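PDB 2XEM: DynE7 from Micromonospora chersina, which is a hot-dog fold thioesterase of dynemicin biosynthesis that probably releases a polyene chain from its polyketide synthase. Local coordinates for residues F78-V83 / R103-P108. Residues are numbered along the deposited sequence; the frame is centred on the assembly and turned at random.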
loop_
_atom_site.group_PDB
_atom_site.type_symbol
_atom_site.label_atom_id
_atom_site.label_comp_id
_atom_site.label_asym_id
_atom_site.label_seq_id
_atom_site.Cartn_x
_atom_site.Cartn_y
_atom_site.Cartn_z
ATOM N N PHE D 78 -2.504 -1.221 15.992
ATOM C CA PHE D 78 -1.715 -0.909 17.192
ATOM C C PHE D 78 -0.957 -2.096 17.761
ATOM O O PHE D 78 -0.199 -1.895 18.711
ATOM C CB PHE D 78 -2.537 -0.236 18.316
ATOM C CG PHE D 78 -3.255 1.056 18.011
ATOM C CD1 PHE D 78 -4.633 1.079 17.849
ATOM C CD2 PHE D 78 -2.566 2.269 17.994
ATOM C CE1 PHE D 78 -5.307 2.281 17.617
ATOM C CE2 PHE D 78 -3.242 3.477 17.764
ATOM C CZ PHE D 78 -4.607 3.471 17.567
ATOM N N ASP D 79 -1.164 -3.329 17.223
ATOM C CA ASP D 79 -0.367 -4.492 17.629
ATOM C C ASP D 79 1.098 -4.222 17.348
ATOM O O ASP D 79 1.443 -3.673 16.299
ATOM C CB ASP D 79 -0.775 -5.776 16.874
ATOM C CG ASP D 79 -2.066 -6.453 17.312
ATOM O OD1 ASP D 79 -2.649 -6.030 18.339
ATOM O OD2 ASP D 79 -2.473 -7.427 16.647
ATOM N N GLU D 80 1.943 -4.559 18.315
ATOM C CA GLU D 80 3.380 -4.539 18.105
ATOM C C GLU D 80 3.803 -5.951 17.679
ATOM O O GLU D 80 3.630 -6.916 18.430
ATOM C CB GLU D 80 4.109 -4.065 19.367
ATOM C CG GLU D 80 5.625 -4.096 19.238
ATOM C CD GLU D 80 6.360 -3.769 20.529
ATOM O OE1 GLU D 80 7.605 -3.889 20.538
ATOM O OE2 GLU D 80 5.698 -3.440 21.541
ATOM N N VAL D 81 4.280 -6.068 16.438
ATOM C CA VAL D 81 4.614 -7.354 15.830
ATOM C C VAL D 81 6.115 -7.422 15.659
ATOM O O VAL D 81 6.709 -6.493 15.117
ATOM C CB VAL D 81 3.874 -7.596 14.478
ATOM C CG1 VAL D 81 4.251 -8.965 13.866
ATOM C CG2 VAL D 81 2.360 -7.456 14.636
ATOM N N GLU D 82 6.727 -8.507 16.159
ATOM C CA GLU D 82 8.121 -8.787 15.844
ATOM C C GLU D 82 8.181 -9.695 14.624
ATOM O O GLU D 82 7.611 -10.786 14.635
ATOM C CB GLU D 82 8.810 -9.438 17.012
ATOM C CG GLU D 82 9.058 -8.477 18.136
ATOM C CD GLU D 82 9.875 -9.082 19.255
ATOM O OE1 GLU D 82 10.206 -10.291 19.204
ATOM O OE2 GLU D 82 10.168 -8.330 20.206
ATOM N N VAL D 83 8.800 -9.195 13.555
ATOM C CA VAL D 83 9.051 -9.975 12.347
ATOM C C VAL D 83 10.452 -10.576 12.543
ATOM O O VAL D 83 11.452 -9.879 12.430
ATOM C CB VAL D 83 8.914 -9.131 11.050
ATOM C CG1 VAL D 83 9.096 -10.020 9.806
ATOM C CG2 VAL D 83 7.552 -8.415 11.003
ATOM N N ARG D 103 3.101 -11.340 17.611
ATOM C CA ARG D 103 2.574 -10.209 18.376
ATOM C C ARG D 103 3.139 -10.279 19.798
ATOM O O ARG D 103 2.935 -11.286 20.477
ATOM C CB ARG D 103 1.024 -10.178 18.398
ATOM C CG ARG D 103 0.482 -9.085 19.337
ATOM C CD ARG D 103 -1.015 -8.915 19.327
ATOM N NE ARG D 103 -1.727 -10.155 19.615
ATOM C CZ ARG D 103 -2.662 -10.674 18.829
ATOM N NH1 ARG D 103 -3.016 -10.054 17.704
ATOM N NH2 ARG D 103 -3.255 -11.814 19.159
ATOM N N VAL D 104 3.855 -9.223 20.226
ATOM C CA VAL D 104 4.435 -9.117 21.572
ATOM C C VAL D 104 3.663 -8.147 22.466
ATOM O O VAL D 104 3.889 -8.120 23.663
ATOM C CB VAL D 104 5.952 -8.815 21.549
ATOM C CG1 VAL D 104 6.715 -9.974 20.909
ATOM C CG2 VAL D 104 6.253 -7.486 20.841
ATOM N N ALA D 105 2.777 -7.328 21.880
ATOM C CA ALA D 105 1.901 -6.434 22.646
ATOM C C ALA D 105 0.716 -6.013 21.771
ATOM O O ALA D 105 0.876 -5.923 20.552
ATOM C CB ALA D 105 2.668 -5.205 23.153
ATOM N N PRO D 106 -0.498 -5.839 22.334
ATOM C CA PRO D 106 -0.910 -6.140 23.724
ATOM C C PRO D 106 -1.076 -7.649 23.917
ATOM O O PRO D 106 -0.963 -8.416 22.957
ATOM C CB PRO D 106 -2.248 -5.389 23.851
ATOM C CG PRO D 106 -2.826 -5.466 22.443
ATOM C CD PRO D 106 -1.623 -5.323 21.532
ATOM N N GLY D 107 -1.330 -8.062 25.165
ATOM C CA GLY D 107 -1.676 -9.440 25.498
ATOM C C GLY D 107 -0.474 -10.352 25.448
ATOM O O GLY D 107 0.663 -9.867 25.320
ATOM N N PRO D 108 -0.699 -11.691 25.522
ATOM C CA PRO D 108 0.450 -12.626 25.553
ATOM C C PRO D 108 1.140 -12.784 24.193
ATOM O O PRO D 108 0.489 -12.578 23.166
ATOM C CB PRO D 108 -0.172 -13.939 26.038
ATOM C CG PRO D 108 -1.598 -13.868 25.575
ATOM C CD PRO D 108 -1.991 -12.410 25.569
#
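Arg103 runs straight through its first two torsions (chi1 173°) and bends at chi3 (55°), which lays its CD over the face of the Asp79 carboxylate, 3.4 Å from Asp79 CG, and turns its guanidinium back to the same group. Arg103 NH1 then forms a salt bridge to Asp79 OD2 at 2.9 Å; the oxygen lies near the guanidinium plane but is approached from above the carboxylate plane, the two planes standing 66° apart. Second partners fix both groups: the backbone N of Ser76 also binds Asp79 OD2, and Arg103 NH1 also donates to Glu74 O. A leucine in place of Arg103 would probably leave the buried Asp79 carboxylate without its balancing charge and Glu74 O without this donor. The other carboxylate oxygen, Asp79 OD1, rests 3.4 Å from Pro106 CD, just after the cis peptide. Between the backbones, Glu80 N donates to Ala105 O (2.8 Å) and Val104 N to Glu80 O (2.9 Å), so Val104 and Ala105 both face Glu80 in a classic beta bulge. Val104 spreads its methyls between two glutamates: CG2 lies 3.7 Å from Glu80 CD, and CG1 lies 3.7 Å from Glu82 CD. The charged ends of these glutamates pair with Arg14 and Arg84, respectively. Val81 and Arg103 form a non-hydrogen-bonded pair on the sheet face where both touch Leu112. The contact thus joins the open end of hairpin 80-91/94-105 in the curved antiparallel sheet of the hot-dog fold, flanked by strands 11-16 and 110-124, while Val83 packs against helix 32-48.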